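PDB 3OTT: Two-component system sensor histidine kinase from Bacteroides thetaiotaomicron, which is a putative saccharide sensor of a gut symbiont, its extracellular beta-propellers and Y_Y_Y domain probably relaying a signal to an intracellular histidine kinase. Local coordinates for residues 102-107 against 118-123. Residues are numbered along the deposited sequence; the frame is centred on the assembly and turned at random.
Sequences PTDVRT and GALNGL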
ATOM      1  N   PRO B 102      -5.648  20.635  29.850  1.00 24.21           N
ATOM      2  CA  PRO B 102      -6.308  20.178  31.066  1.00 23.94           C
ATOM      3  C   PRO B 102      -5.379  19.279  31.889  1.00 22.86           C
ATOM      4  O   PRO B 102      -4.445  18.709  31.352  1.00 22.76           O
ATOM      5  CB  PRO B 102      -7.484  19.359  30.537  1.00 24.03           C
ATOM      6  CG  PRO B 102      -7.032  18.840  29.268  1.00 25.64           C
ATOM      7  CD  PRO B 102      -6.177  19.951  28.655  1.00 24.10           C
ATOM      8  N   THR B 103      -5.651  19.192  33.184  1.00 22.22           N
ATOM      9  CA  THR B 103      -4.938  18.383  34.141  1.00 20.49           C
ATOM     10  C   THR B 103      -5.404  16.903  34.125  1.00 19.84           C
ATOM     11  O   THR B 103      -6.456  16.580  33.560  1.00 18.23           O
ATOM     12  CB  THR B 103      -5.170  18.988  35.574  1.00 22.71           C
ATOM     13  OG1 THR B 103      -6.567  18.955  35.900  1.00 22.00           O
ATOM     14  CG2 THR B 103      -4.643  20.463  35.683  1.00 19.35           C
ATOM     15  N   ASP B 104      -4.621  16.002  34.730  1.00 18.08           N
ATOM     16  CA  ASP B 104      -5.107  14.621  35.004  1.00 17.49           C
ATOM     17  C   ASP B 104      -5.572  13.862  33.743  1.00 16.18           C
ATOM     18  O   ASP B 104      -6.681  13.265  33.713  1.00 15.44           O
ATOM     19  CB  ASP B 104      -6.246  14.647  36.048  1.00 17.80           C
ATOM     20  CG  ASP B 104      -5.849  15.393  37.328  1.00 23.94           C
ATOM     21  OD1 ASP B 104      -4.720  15.116  37.873  1.00 26.18           O
ATOM     22  OD2 ASP B 104      -6.644  16.271  37.790  1.00 27.75           O
ATOM     23  N   VAL B 105      -4.743  13.924  32.704  1.00 14.43           N
ATOM     24  CA  VAL B 105      -4.925  13.168  31.502  1.00 12.29           C
ATOM     25  C   VAL B 105      -4.630  11.675  31.771  1.00 13.66           C
ATOM     26  O   VAL B 105      -3.607  11.303  32.467  1.00 11.88           O
ATOM     27  CB  VAL B 105      -4.002  13.723  30.433  1.00 12.98           C
ATOM     28  CG1 VAL B 105      -3.979  12.857  29.203  1.00  9.07           C
ATOM     29  CG2 VAL B 105      -4.425  15.180  30.071  1.00 13.20           C
ATOM     30  N   ARG B 106      -5.458  10.832  31.152  1.00 12.37           N
ATOM     31  CA  ARG B 106      -5.449   9.412  31.434  1.00 14.76           C
ATOM     32  C   ARG B 106      -5.374   8.634  30.136  1.00 15.59           C
ATOM     33  O   ARG B 106      -4.921   7.502  30.129  1.00 17.41           O
ATOM     34  CB  ARG B 106      -6.704   8.984  32.200  1.00 15.50           C
ATOM     35  CG  ARG B 106      -6.758   9.368  33.653  1.00 17.55           C
ATOM     36  CD  ARG B 106      -5.725   8.570  34.491  1.00 17.34           C
ATOM     37  NE  ARG B 106      -5.750   8.998  35.899  1.00 14.08           N
ATOM     38  CZ  ARG B 106      -5.173  10.119  36.331  1.00 17.91           C
ATOM     39  NH1 ARG B 106      -4.551  10.926  35.465  1.00 17.02           N
ATOM     40  NH2 ARG B 106      -5.190  10.432  37.630  1.00 16.57           N
ATOM     41  N   THR B 107      -5.782   9.224  29.019  1.00 15.80           N
ATOM     42  CA  THR B 107      -5.837   8.467  27.780  1.00 15.32           C
ATOM     43  C   THR B 107      -5.737   9.390  26.605  1.00 15.50           C
ATOM     44  O   THR B 107      -6.193  10.553  26.676  1.00 15.33           O
ATOM     45  CB  THR B 107      -7.176   7.599  27.692  1.00 16.47           C
ATOM     46  OG1 THR B 107      -7.214   6.939  26.431  1.00 17.66           O
ATOM     47  CG2 THR B 107      -8.490   8.530  27.729  1.00 17.32           C
ATOM     48  N   GLY B 118      -8.486  12.264  26.975  1.00 12.77           N
ATOM     49  CA  GLY B 118      -9.412  11.949  28.045  1.00 12.81           C
ATOM     50  C   GLY B 118      -8.788  12.202  29.422  1.00 14.68           C
ATOM     51  O   GLY B 118      -7.675  11.730  29.712  1.00 14.29           O
ATOM     52  N   ALA B 119      -9.533  12.875  30.286  1.00 14.39           N
ATOM     53  CA  ALA B 119      -9.036  13.290  31.586  1.00 15.74           C
ATOM     54  C   ALA B 119     -10.019  12.957  32.712  1.00 16.21           C
ATOM     55  O   ALA B 119     -11.149  12.531  32.467  1.00 17.08           O
ATOM     56  CB  ALA B 119      -8.716  14.818  31.571  1.00 14.88           C
ATOM     57  N   LEU B 120      -9.581  13.139  33.951  1.00 17.86           N
ATOM     58  CA  LEU B 120     -10.408  12.834  35.099  1.00 19.24           C
ATOM     59  C   LEU B 120     -11.633  13.711  35.122  1.00 21.04           C
ATOM     60  O   LEU B 120     -12.669  13.285  35.673  1.00 21.31           O
ATOM     61  CB  LEU B 120      -9.639  12.982  36.414  1.00 18.96           C
ATOM     62  CG  LEU B 120      -8.768  11.777  36.810  1.00 19.98           C
ATOM     63  CD1 LEU B 120      -8.374  11.846  38.299  1.00 20.25           C
ATOM     64  CD2 LEU B 120      -9.439  10.417  36.487  1.00 15.64           C
ATOM     65  N   ASN B 121     -11.523  14.934  34.577  1.00 21.67           N
ATOM     66  CA  ASN B 121     -12.712  15.795  34.471  1.00 23.43           C
ATOM     67  C   ASN B 121     -13.052  16.423  33.115  1.00 21.74           C
ATOM     68  O   ASN B 121     -13.502  17.543  33.063  1.00 23.18           O
ATOM     69  CB  ASN B 121     -12.794  16.829  35.636  1.00 25.91           C
ATOM     70  CG  ASN B 121     -14.298  17.307  35.925  1.00 30.03           C
ATOM     71  OD1 ASN B 121     -14.630  18.506  35.846  1.00 33.13           O
ATOM     72  ND2 ASN B 121     -15.168  16.354  36.246  1.00 33.99           N
ATOM     73  N   GLY B 122     -12.871  15.691  32.019  1.00 20.34           N
ATOM     74  CA  GLY B 122     -13.376  16.108  30.717  1.00 17.71           C
ATOM     75  C   GLY B 122     -12.702  15.378  29.552  1.00 17.58           C
ATOM     76  O   GLY B 122     -11.674  14.691  29.711  1.00 15.89           O
ATOM     77  N   LEU B 123     -13.308  15.539  28.378  1.00 16.49           N
ATOM     78  CA  LEU B 123     -12.859  14.977  27.148  1.00 15.87           C
ATOM     79  C   LEU B 123     -12.577  16.130  26.221  1.00 16.03           C
ATOM     80  O   LEU B 123     -13.368  17.105  26.170  1.00 14.62           O
ATOM     81  CB  LEU B 123     -13.945  14.070  26.518  1.00 15.88           C
ATOM     82  CG  LEU B 123     -13.678  13.446  25.142  1.00 15.77           C
ATOM     83  CD1 LEU B 123     -12.537  12.386  25.208  1.00 10.88           C
ATOM     84  CD2 LEU B 123     -14.974  12.828  24.519  1.00 17.00           C
TER
HETATM   85  O   HOH W   1      -9.356  17.026  34.018  1.00  5.39           O
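A classic beta bulge marks the open end of the hairpin formed by strands 105-111 and 114-119, the first two strands of a four-stranded beta-propeller blade. Arg106 and Thr107 both face Gly118, whose carbonyl O takes hydrogen bonds from Arg106 N (2.8 Å) and, longer, from Thr107 N (3.2 Å). The hydrogen-bonded pair is completed by Gly118 N donating to Thr107 O (2.9 Å, 176° at the hydrogen). Thr107 CG2 lies 3.6 Å from Gly118 CA, and a beta carbon on Gly118 would run into this methyl, while Thr107 OG1 is hydrogen-bonded to Ile151 N, on strand 148-153 of the next blade. Beyond the non-hydrogen-bonded pair Val105-Ala119, Leu120 N reaches Asp104 O at 2.9 Å. With its chain bent at chi2 (-69°), Arg106 folds back so that NH1 donates to Val105 O from above the carbonyl plane (3.2 Å), and Leu120 CG lies over one guanidinium face near its edge, with CD1 3.5 Å from Arg106 NH2. Arg106 also makes a cation-pi contact with Tyr66. Replacing Arg106 by an alanine removes the guanidinium, which is likely to deprive Tyr66 of its cationic partner and to open a gap beside Leu120. Main-chain bonds thus set the bulge, whereas the Arg106 side chain is held by Val105 O, Leu120 and Tyr66.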